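PDB 5V3T: globin from Bacillus anthracis, which binds heme as a group II truncated hemoglobin, holds cyanide at the distal side in this crystal, and probably binds oxygen or related small ligands. Local coordinates for residues L21-L35 / A89-T101. Residues are numbered along the deposited sequence; the frame is centred on the assembly and turned at random.
Sequences LVDTFYSYVSKHPDL and AWLSCMEQAMDDT. With HEM (protoporphyrin IX containing Fe), chain C; CYN (cyanide ion), chain D.
F25 and A97 meet where helix 21-31 runs across helix 89-101, the N-to-C directions 136° apart and the axes 8.4 Å from each other at closest approach; these segments of helices 14-31 and 84-101 contribute to the distal side of the heme pocket in a truncated globin fold. Small A97 lets the backbones come close, and L21, F25 and Y28 enter the opposite helix as knobs into holes. With CG anti to the backbone N (chi1 175°), the F25 ring reaches between W90 and M94. Its edge meets the W90 face in an edge-to-face pair, the planes inclined at 61°, F25 CZ standing 3.3 Å from W90 CE2, while M94 CE lies over one F25 face in a CH-pi contact. V29 CG2 covers the opposite face. Q96 CB sits over the Y28 ring, and Y28 OH donates to D100 OD2 at an unusually short, hence doubtful, 2.5 Å; D100 also touches a crystal neighbour. At the far end A89 CB lies over one face of the H32 ring, 3.4 Å from H32 NE2, and D34 N bonds to H32 ND1 in the ring plane. At the heme, Y26 OH, also bonded to Q50, donates to cyanide N at 2.9 Å, and W90 NE1 adds a weak, nearly straight bond (3.3 Å). F25 and heme methyl CMC sandwich the W90 indole and probably limit its rotation, while two donors, one from each helix, would favour negative charge on an iron-bound ligand.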
ATOM      1  N   LEU A  21       1.745   1.405  21.804  1.00 30.93           N
ATOM      2  CA  LEU A  21       1.147   0.261  21.120  1.00 25.71           C
ATOM      3  C   LEU A  21       1.766   0.096  19.745  1.00 30.75           C
ATOM      4  O   LEU A  21       2.194  -0.999  19.374  1.00 32.07           O
ATOM      5  CB  LEU A  21      -0.380   0.412  21.027  1.00 24.12           C
ATOM      6  CG  LEU A  21      -1.178  -0.665  20.280  1.00 26.23           C
ATOM      7  CD1 LEU A  21      -1.117  -2.002  21.002  1.00 25.95           C
ATOM      8  CD2 LEU A  21      -2.624  -0.224  20.122  1.00 29.78           C
ATOM      9  N   VAL A  22       1.857   1.198  19.005  1.00 30.74           N
ATOM     10  CA  VAL A  22       2.323   1.141  17.627  1.00 31.03           C
ATOM     11  C   VAL A  22       3.825   0.873  17.556  1.00 37.81           C
ATOM     12  O   VAL A  22       4.278   0.073  16.730  1.00 38.09           O
ATOM     13  CB  VAL A  22       1.962   2.442  16.883  1.00 32.24           C
ATOM     14  CG1 VAL A  22       2.616   2.497  15.495  1.00 33.15           C
ATOM     15  CG2 VAL A  22       0.455   2.540  16.767  1.00 23.17           C
ATOM     16  N   ASP A  23       4.593   1.496  18.447  1.00 35.38           N
ATOM     17  CA  ASP A  23       6.027   1.222  18.499  1.00 41.83           C
ATOM     18  C   ASP A  23       6.252  -0.256  18.825  1.00 38.56           C
ATOM     19  O   ASP A  23       7.097  -0.920  18.215  1.00 35.76           O
ATOM     20  CB  ASP A  23       6.717   2.126  19.520  1.00 41.71           C
ATOM     21  CG  ASP A  23       6.870   3.554  19.017  1.00 49.33           C
ATOM     22  OD1 ASP A  23       6.718   3.779  17.799  1.00 47.06           O
ATOM     23  OD2 ASP A  23       7.131   4.456  19.837  1.00 47.59           O
ATOM     24  N   THR A  24       5.478  -0.774  19.776  1.00 39.56           N
ATOM     25  CA  THR A  24       5.559  -2.188  20.145  1.00 34.90           C
ATOM     26  C   THR A  24       5.096  -3.074  18.983  1.00 36.79           C
ATOM     27  O   THR A  24       5.745  -4.073  18.657  1.00 37.38           O
ATOM     28  CB  THR A  24       4.717  -2.487  21.397  1.00 39.09           C
ATOM     29  OG1 THR A  24       5.229  -1.712  22.487  1.00 34.51           O
ATOM     30  CG2 THR A  24       4.757  -3.972  21.759  1.00 33.67           C
ATOM     31  N   PHE A  25       3.977  -2.701  18.366  1.00 31.39           N
ATOM     32  CA  PHE A  25       3.444  -3.445  17.223  1.00 30.06           C
ATOM     33  C   PHE A  25       4.498  -3.674  16.146  1.00 33.37           C
ATOM     34  O   PHE A  25       4.758  -4.820  15.746  1.00 38.72           O
ATOM     35  CB  PHE A  25       2.234  -2.718  16.618  1.00 26.51           C
ATOM     36  CG  PHE A  25       1.717  -3.365  15.361  1.00 25.96           C
ATOM     37  CD1 PHE A  25       1.225  -4.669  15.384  1.00 26.50           C
ATOM     38  CD2 PHE A  25       1.744  -2.686  14.155  1.00 30.82           C
ATOM     39  CE1 PHE A  25       0.743  -5.264  14.239  1.00 31.03           C
ATOM     40  CE2 PHE A  25       1.277  -3.288  13.001  1.00 29.65           C
ATOM     41  CZ  PHE A  25       0.786  -4.589  13.042  1.00 26.48           C
ATOM     42  N   TYR A  26       5.134  -2.595  15.694  1.00 33.44           N
ATOM     43  CA  TYR A  26       6.102  -2.707  14.606  1.00 38.75           C
ATOM     44  C   TYR A  26       7.393  -3.368  15.022  1.00 40.07           C
ATOM     45  O   TYR A  26       8.164  -3.815  14.173  1.00 42.92           O
ATOM     46  CB  TYR A  26       6.388  -1.341  14.000  1.00 33.54           C
ATOM     47  CG  TYR A  26       5.266  -0.955  13.099  1.00 37.79           C
ATOM     48  CD1 TYR A  26       4.991  -1.703  11.951  1.00 36.95           C
ATOM     49  CD2 TYR A  26       4.459   0.117  13.396  1.00 38.84           C
ATOM     50  CE1 TYR A  26       3.955  -1.375  11.128  1.00 29.79           C
ATOM     51  CE2 TYR A  26       3.420   0.446  12.584  1.00 34.78           C
ATOM     52  CZ  TYR A  26       3.179  -0.297  11.454  1.00 36.33           C
ATOM     53  OH  TYR A  26       2.145   0.075  10.673  1.00 32.27           O
ATOM     54  N   SER A  27       7.634  -3.419  16.323  1.00 41.08           N
ATOM     55  CA  SER A  27       8.710  -4.252  16.832  1.00 42.52           C
ATOM     56  C   SER A  27       8.396  -5.706  16.464  1.00 47.76           C
ATOM     57  O   SER A  27       9.256  -6.412  15.945  1.00 50.74           O
ATOM     58  CB  SER A  27       8.879  -4.080  18.350  1.00 46.58           C
ATOM     59  OG  SER A  27       9.999  -4.807  18.834  1.00 58.18           O
ATOM     60  N   TYR A  28       7.156  -6.140  16.704  1.00 41.55           N
ATOM     61  CA  TYR A  28       6.775  -7.514  16.370  1.00 41.48           C
ATOM     62  C   TYR A  28       6.765  -7.721  14.857  1.00 43.10           C
ATOM     63  O   TYR A  28       7.256  -8.740  14.358  1.00 39.87           O
ATOM     64  CB  TYR A  28       5.413  -7.892  16.975  1.00 38.98           C
ATOM     65  CG  TYR A  28       5.483  -8.211  18.463  1.00 44.53           C
ATOM     66  CD1 TYR A  28       6.150  -9.341  18.919  1.00 49.93           C
ATOM     67  CD2 TYR A  28       4.883  -7.384  19.407  1.00 39.88           C
ATOM     68  CE1 TYR A  28       6.234  -9.632  20.267  1.00 47.35           C
ATOM     69  CE2 TYR A  28       4.953  -7.677  20.763  1.00 35.96           C
ATOM     70  CZ  TYR A  28       5.621  -8.804  21.183  1.00 42.93           C
ATOM     71  OH  TYR A  28       5.708  -9.096  22.526  1.00 39.60           O
ATOM     72  N   VAL A  29       6.250  -6.740  14.124  1.00 34.94           N
ATOM     73  CA  VAL A  29       6.243  -6.818  12.662  1.00 40.43           C
ATOM     74  C   VAL A  29       7.654  -7.036  12.096  1.00 41.42           C
ATOM     75  O   VAL A  29       7.877  -7.918  11.267  1.00 44.13           O
ATOM     76  CB  VAL A  29       5.647  -5.541  12.038  1.00 36.17           C
ATOM     77  CG1 VAL A  29       5.854  -5.549  10.504  1.00 31.92           C
ATOM     78  CG2 VAL A  29       4.175  -5.414  12.409  1.00 35.46           C
ATOM     79  N   SER A  30       8.609  -6.254  12.587  1.00 44.50           N
ATOM     80  CA  SER A  30       9.974  -6.315  12.092  1.00 50.86           C
ATOM     81  C   SER A  30      10.618  -7.683  12.327  1.00 49.26           C
ATOM     82  O   SER A  30      11.559  -8.050  11.631  1.00 52.31           O
ATOM     83  CB  SER A  30      10.826  -5.227  12.752  1.00 59.96           C
ATOM     84  OG  SER A  30      11.164  -5.585  14.083  1.00 57.34           O
ATOM     85  N   LYS A  31      10.119  -8.427  13.309  1.00 49.82           N
ATOM     86  CA  LYS A  31      10.666  -9.748  13.623  1.00 51.49           C
ATOM     87  C   LYS A  31       9.868 -10.895  13.001  1.00 53.16           C
ATOM     88  O   LYS A  31      10.299 -12.042  13.037  1.00 49.47           O
ATOM     89  CB  LYS A  31      10.728  -9.962  15.139  1.00 61.30           C
ATOM     90  CG  LYS A  31      11.533  -8.932  15.921  1.00 70.71           C
ATOM     91  CD  LYS A  31      11.401  -9.182  17.428  1.00 72.21           C
ATOM     92  CE  LYS A  31      12.019  -8.062  18.264  1.00 69.33           C
ATOM     93  NZ  LYS A  31      13.459  -7.849  17.944  1.00 77.59           N
ATOM     94  N   HIS A  32       8.712 -10.586  12.430  1.00 53.86           N
ATOM     95  CA  HIS A  32       7.829 -11.608  11.878  1.00 45.69           C
ATOM     96  C   HIS A  32       8.221 -11.897  10.440  1.00 51.02           C
ATOM     97  O   HIS A  32       8.231 -10.990   9.608  1.00 48.60           O
ATOM     98  CB  HIS A  32       6.362 -11.168  11.933  1.00 39.45           C
ATOM     99  CG  HIS A  32       5.387 -12.307  11.907  1.00 43.40           C
ATOM    100  ND1 HIS A  32       5.348 -13.230  10.883  1.00 47.08           N
ATOM    101  CD2 HIS A  32       4.412 -12.668  12.775  1.00 37.56           C
ATOM    102  CE1 HIS A  32       4.396 -14.115  11.126  1.00 45.90           C
ATOM    103  NE2 HIS A  32       3.812 -13.795  12.268  1.00 46.88           N
ATOM    104  N   PRO A  33       8.552 -13.164  10.150  1.00 57.22           N
ATOM    105  CA  PRO A  33       9.038 -13.587   8.830  1.00 62.58           C
ATOM    106  C   PRO A  33       7.999 -13.409   7.723  1.00 63.59           C
ATOM    107  O   PRO A  33       8.363 -13.255   6.554  1.00 64.77           O
ATOM    108  CB  PRO A  33       9.363 -15.073   9.036  1.00 63.81           C
ATOM    109  CG  PRO A  33       8.489 -15.496  10.175  1.00 65.07           C
ATOM    110  CD  PRO A  33       8.420 -14.302  11.081  1.00 53.79           C
ATOM    111  N   ASP A  34       6.721 -13.423   8.089  1.00 57.80           N
ATOM    112  CA  ASP A  34       5.651 -13.267   7.109  1.00 53.96           C
ATOM    113  C   ASP A  34       5.354 -11.809   6.808  1.00 51.69           C
ATOM    114  O   ASP A  34       4.581 -11.518   5.902  1.00 43.11           O
ATOM    115  CB  ASP A  34       4.368 -13.948   7.589  1.00 58.52           C
ATOM    116  CG  ASP A  34       4.497 -15.447   7.661  1.00 62.74           C
ATOM    117  OD1 ASP A  34       5.203 -16.017   6.804  1.00 74.61           O
ATOM    118  OD2 ASP A  34       3.908 -16.052   8.580  1.00 63.13           O
ATOM    119  N   LEU A  35       5.946 -10.895   7.571  1.00 40.38           N
ATOM    120  CA  LEU A  35       5.600  -9.484   7.415  1.00 43.16           C
ATOM    121  C   LEU A  35       6.783  -8.589   7.061  1.00 44.31           C
ATOM    122  O   LEU A  35       6.685  -7.756   6.159  1.00 47.50           O
ATOM    123  CB  LEU A  35       4.944  -8.969   8.691  1.00 35.31           C
ATOM    124  CG  LEU A  35       3.635  -9.635   9.096  1.00 36.25           C
ATOM    125  CD1 LEU A  35       3.134  -8.967  10.368  1.00 33.30           C
ATOM    126  CD2 LEU A  35       2.598  -9.524   7.975  1.00 40.04           C
ATOM    127  N   ALA A  89      -0.998 -12.852  10.408  1.00 36.56           N
ATOM    128  CA  ALA A  89       0.239 -12.464  11.092  1.00 37.08           C
ATOM    129  C   ALA A  89       0.129 -11.029  11.635  1.00 34.01           C
ATOM    130  O   ALA A  89       0.576 -10.718  12.741  1.00 31.65           O
ATOM    131  CB  ALA A  89       1.426 -12.596  10.163  1.00 32.75           C
ATOM    132  N   TRP A  90      -0.482 -10.153  10.851  1.00 32.60           N
ATOM    133  CA  TRP A  90      -0.662  -8.775  11.259  1.00 32.24           C
ATOM    134  C   TRP A  90      -1.452  -8.699  12.562  1.00 27.76           C
ATOM    135  O   TRP A  90      -1.051  -8.031  13.512  1.00 28.15           O
ATOM    136  CB  TRP A  90      -1.403  -8.005  10.167  1.00 27.05           C
ATOM    137  CG  TRP A  90      -1.333  -6.552  10.307  1.00 27.03           C
ATOM    138  CD1 TRP A  90      -0.463  -5.737   9.675  1.00 28.60           C
ATOM    139  CD2 TRP A  90      -2.168  -5.702  11.128  1.00 30.80           C
ATOM    140  NE1 TRP A  90      -0.690  -4.444  10.042  1.00 32.03           N
ATOM    141  CE2 TRP A  90      -1.733  -4.378  10.918  1.00 27.15           C
ATOM    142  CE3 TRP A  90      -3.232  -5.931  12.006  1.00 26.01           C
ATOM    143  CZ2 TRP A  90      -2.314  -3.269  11.563  1.00 31.26           C
ATOM    144  CZ3 TRP A  90      -3.820  -4.824  12.648  1.00 26.90           C
ATOM    145  CH2 TRP A  90      -3.356  -3.510  12.414  1.00 29.12           C
ATOM    146  N   LEU A  91      -2.597  -9.370  12.578  1.00 29.91           N
ATOM    147  CA  LEU A  91      -3.463  -9.389  13.751  1.00 33.58           C
ATOM    148  C   LEU A  91      -2.790 -10.074  14.931  1.00 36.22           C
ATOM    149  O   LEU A  91      -3.012  -9.690  16.078  1.00 31.72           O
ATOM    150  CB  LEU A  91      -4.787 -10.079  13.421  1.00 33.90           C
ATOM    151  CG  LEU A  91      -5.696  -9.265  12.497  1.00 31.17           C
ATOM    152  CD1 LEU A  91      -6.897 -10.077  12.034  1.00 35.41           C
ATOM    153  CD2 LEU A  91      -6.143  -7.987  13.211  1.00 27.85           C
ATOM    154  N   SER A  92      -1.984 -11.097  14.652  1.00 32.20           N
ATOM    155  CA  SER A  92      -1.212 -11.756  15.709  1.00 33.37           C
ATOM    156  C   SER A  92      -0.221 -10.809  16.386  1.00 33.33           C
ATOM    157  O   SER A  92      -0.101 -10.791  17.619  1.00 32.07           O
ATOM    158  CB  SER A  92      -0.455 -12.961  15.150  1.00 35.75           C
ATOM    159  OG  SER A  92       0.401 -13.489  16.151  1.00 49.45           O
ATOM    160  N   CYS A  93       0.488 -10.021  15.584  1.00 27.75           N
ATOM    161  CA  CYS A  93       1.422  -9.048  16.132  1.00 32.65           C
ATOM    162  C   CYS A  93       0.676  -7.995  16.932  1.00 34.62           C
ATOM    163  O   CYS A  93       1.158  -7.555  17.980  1.00 33.12           O
ATOM    164  CB  CYS A  93       2.232  -8.368  15.028  1.00 33.64           C
ATOM    165  SG  CYS A  93       3.430  -9.470  14.227  1.00 35.30           S
ATOM    166  N   MET A  94      -0.495  -7.588  16.443  1.00 29.17           N
ATOM    167  CA  MET A  94      -1.267  -6.560  17.152  1.00 25.47           C
ATOM    168  C   MET A  94      -1.780  -7.084  18.488  1.00 28.41           C
ATOM    169  O   MET A  94      -1.804  -6.347  19.482  1.00 31.98           O
ATOM    170  CB  MET A  94      -2.437  -6.059  16.298  1.00 25.96           C
ATOM    171  CG  MET A  94      -3.252  -4.922  16.967  1.00 32.57           C
ATOM    172  SD  MET A  94      -2.247  -3.495  17.429  1.00 30.87           S
ATOM    173  CE  MET A  94      -1.981  -2.709  15.850  1.00 33.06           C
ATOM    174  N   GLU A  95      -2.214  -8.344  18.504  1.00 27.25           N
ATOM    175  CA  GLU A  95      -2.633  -9.004  19.737  1.00 37.12           C
ATOM    176  C   GLU A  95      -1.525  -8.973  20.794  1.00 31.01           C
ATOM    177  O   GLU A  95      -1.768  -8.660  21.971  1.00 30.78           O
ATOM    178  CB  GLU A  95      -3.043 -10.449  19.456  1.00 55.94           C
ATOM    179  CG  GLU A  95      -4.515 -10.722  19.669  1.00 72.54           C
ATOM    180  CD  GLU A  95      -4.898 -12.167  19.391  1.00 82.31           C
ATOM    181  OE1 GLU A  95      -4.093 -12.893  18.765  1.00 79.93           O
ATOM    182  OE2 GLU A  95      -6.003 -12.576  19.809  1.00 87.62           O
ATOM    183  N   GLN A  96      -0.310  -9.301  20.365  1.00 32.29           N
ATOM    184  CA  GLN A  96       0.842  -9.338  21.264  1.00 34.47           C
ATOM    185  C   GLN A  96       1.218  -7.930  21.730  1.00 34.20           C
ATOM    186  O   GLN A  96       1.595  -7.736  22.886  1.00 36.77           O
ATOM    187  CB  GLN A  96       2.031  -9.999  20.582  1.00 33.47           C
ATOM    188  CG  GLN A  96       1.768 -11.438  20.176  1.00 35.43           C
ATOM    189  CD  GLN A  96       2.896 -12.012  19.350  1.00 43.18           C
ATOM    190  OE1 GLN A  96       2.774 -12.181  18.138  1.00 40.74           O
ATOM    191  NE2 GLN A  96       4.004 -12.310  20.004  1.00 34.49           N
ATOM    192  N   ALA A  97       1.124  -6.954  20.828  1.00 30.46           N
ATOM    193  CA  ALA A  97       1.360  -5.559  21.190  1.00 29.99           C
ATOM    194  C   ALA A  97       0.336  -5.091  22.234  1.00 30.87           C
ATOM    195  O   ALA A  97       0.679  -4.383  23.177  1.00 25.64           O
ATOM    196  CB  ALA A  97       1.309  -4.664  19.954  1.00 30.11           C
ATOM    197  N   MET A  98      -0.919  -5.495  22.061  1.00 27.15           N
ATOM    198  CA  MET A  98      -1.963  -5.124  22.997  1.00 25.49           C
ATOM    199  C   MET A  98      -1.721  -5.766  24.362  1.00 32.27           C
ATOM    200  O   MET A  98      -1.930  -5.129  25.391  1.00 30.97           O
ATOM    201  CB  MET A  98      -3.340  -5.523  22.471  1.00 26.96           C
ATOM    202  CG  MET A  98      -3.866  -4.632  21.340  1.00 26.78           C
ATOM    203  SD  MET A  98      -5.456  -5.235  20.737  1.00 34.96           S
ATOM    204  CE  MET A  98      -6.016  -3.763  19.875  1.00 36.00           C
ATOM    205  N   ASP A  99      -1.312  -7.035  24.365  1.00 28.48           N
ATOM    206  CA  ASP A  99      -0.952  -7.699  25.605  1.00 30.59           C
ATOM    207  C   ASP A  99       0.163  -6.918  26.303  1.00 32.49           C
ATOM    208  O   ASP A  99       0.045  -6.552  27.475  1.00 34.41           O
ATOM    209  CB  ASP A  99      -0.521  -9.147  25.343  1.00 38.49           C
ATOM    210  CG  ASP A  99      -1.698 -10.061  25.033  1.00 40.54           C
ATOM    211  OD1 ASP A  99      -2.859  -9.619  25.181  1.00 34.98           O
ATOM    212  OD2 ASP A  99      -1.465 -11.228  24.651  1.00 43.20           O
ATOM    213  N   ASP A 100       1.217  -6.608  25.558  1.00 29.03           N
ATOM    214  CA  ASP A 100       2.387  -5.944  26.123  1.00 27.59           C
ATOM    215  C   ASP A 100       2.046  -4.543  26.624  1.00 30.30           C
ATOM    216  O   ASP A 100       2.651  -4.045  27.570  1.00 30.43           O
ATOM    217  CB  ASP A 100       3.474  -5.816  25.068  1.00 29.44           C
ATOM    218  CG  ASP A 100       4.173  -7.137  24.771  1.00 38.84           C
ATOM    219  OD1 ASP A 100       3.797  -8.179  25.346  1.00 35.90           O
ATOM    220  OD2 ASP A 100       5.067  -7.120  23.908  1.00 39.77           O
ATOM    221  N   THR A 101       1.067  -3.914  25.995  1.00 28.62           N
ATOM    222  CA  THR A 101       0.756  -2.540  26.351  1.00 35.87           C
ATOM    223  C   THR A 101      -0.384  -2.456  27.355  1.00 32.49           C
ATOM    224  O   THR A 101      -0.754  -1.360  27.779  1.00 30.18           O
ATOM    225  CB  THR A 101       0.400  -1.715  25.103  1.00 37.23           C
ATOM    226  OG1 THR A 101      -0.700  -2.326  24.433  1.00 45.22           O
ATOM    227  CG2 THR A 101       1.577  -1.682  24.161  1.00 28.71           C
TER
HETATM  228  CHA HEM C 201       0.842   0.889   4.755  1.00 35.51           C
HETATM  229  CHB HEM C 201       1.179  -4.051   4.871  1.00 35.29           C
HETATM  230  CHC HEM C 201      -3.117  -4.165   7.189  1.00 29.58           C
HETATM  231  CHD HEM C 201      -3.022   0.665   7.904  1.00 36.82           C
HETATM  232  C1A HEM C 201       1.295  -0.427   4.603  1.00 41.61           C
HETATM  233  C2A HEM C 201       2.520  -0.830   3.930  1.00 44.81           C
HETATM  234  C3A HEM C 201       2.612  -2.170   3.965  1.00 42.67           C
HETATM  235  C4A HEM C 201       1.446  -2.698   4.653  1.00 39.13           C
HETATM  236  CMA HEM C 201       3.758  -3.024   3.370  1.00 48.11           C
HETATM  237  CAA HEM C 201       3.547   0.146   3.309  1.00 52.51           C
HETATM  238  CBA HEM C 201       4.159   1.004   4.418  1.00 64.02           C
HETATM  239  CGA HEM C 201       4.476   2.381   3.900  1.00 67.50           C
HETATM  240  O1A HEM C 201       4.513   2.556   2.654  1.00 69.41           O
HETATM  241  O2A HEM C 201       4.697   3.301   4.733  1.00 63.10           O
HETATM  242  C1B HEM C 201       0.029  -4.513   5.491  1.00 34.06           C
HETATM  243  C2B HEM C 201      -0.356  -5.900   5.679  1.00 32.14           C
HETATM  244  C3B HEM C 201      -1.545  -5.921   6.298  1.00 29.82           C
HETATM  245  C4B HEM C 201      -1.963  -4.551   6.539  1.00 27.74           C
HETATM  246  CMB HEM C 201       0.448  -7.141   5.224  1.00 36.89           C
HETATM  247  CAB HEM C 201      -2.338  -7.181   6.704  1.00 37.79           C
HETATM  248  CBB HEM C 201      -3.679  -7.198   6.656  1.00 32.91           C
HETATM  249  C1C HEM C 201      -3.390  -2.919   7.672  1.00 27.07           C
HETATM  250  C2C HEM C 201      -4.387  -2.592   8.679  1.00 35.65           C
HETATM  251  C3C HEM C 201      -4.353  -1.275   8.880  1.00 39.14           C
HETATM  252  C4C HEM C 201      -3.346  -0.688   8.007  1.00 37.59           C
HETATM  253  CMC HEM C 201      -5.329  -3.577   9.413  1.00 28.33           C
HETATM  254  CAC HEM C 201      -5.281  -0.527   9.868  1.00 33.23           C
HETATM  255  CBC HEM C 201      -4.754   0.470  10.561  1.00 49.49           C
HETATM  256  C1D HEM C 201      -1.972   1.154   7.123  1.00 34.01           C
HETATM  257  C2D HEM C 201      -1.637   2.559   7.015  1.00 31.39           C
HETATM  258  C3D HEM C 201      -0.455   2.642   6.044  1.00 39.12           C
HETATM  259  C4D HEM C 201      -0.163   1.273   5.642  1.00 39.16           C
HETATM  260  CMD HEM C 201      -2.331   3.731   7.737  1.00 31.77           C
HETATM  261  CAD HEM C 201       0.266   3.931   5.608  1.00 42.59           C
HETATM  262  CBD HEM C 201      -0.178   4.260   4.184  1.00 45.00           C
HETATM  263  CGD HEM C 201       0.288   5.636   3.785  1.00 50.03           C
HETATM  264  O1D HEM C 201       1.282   5.710   3.021  1.00 47.38           O
HETATM  265  O2D HEM C 201      -0.323   6.652   4.226  1.00 44.58           O
HETATM  266  NA  HEM C 201       0.664  -1.598   5.027  1.00 38.52           N
HETATM  267  NB  HEM C 201      -0.979  -3.727   6.041  1.00 30.01           N
HETATM  268  NC  HEM C 201      -2.763  -1.739   7.291  1.00 33.29           N
HETATM  269  ND  HEM C 201      -1.087   0.433   6.289  1.00 29.89           N
HETATM  270 FE   HEM C 201      -0.961  -1.654   6.303  1.00 33.83          FE
HETATM  271  C   CYN D 202       0.166  -1.641   7.932  1.00 34.34           C
HETATM  272  N   CYN D 202       0.856  -1.743   8.860  1.00 33.79           N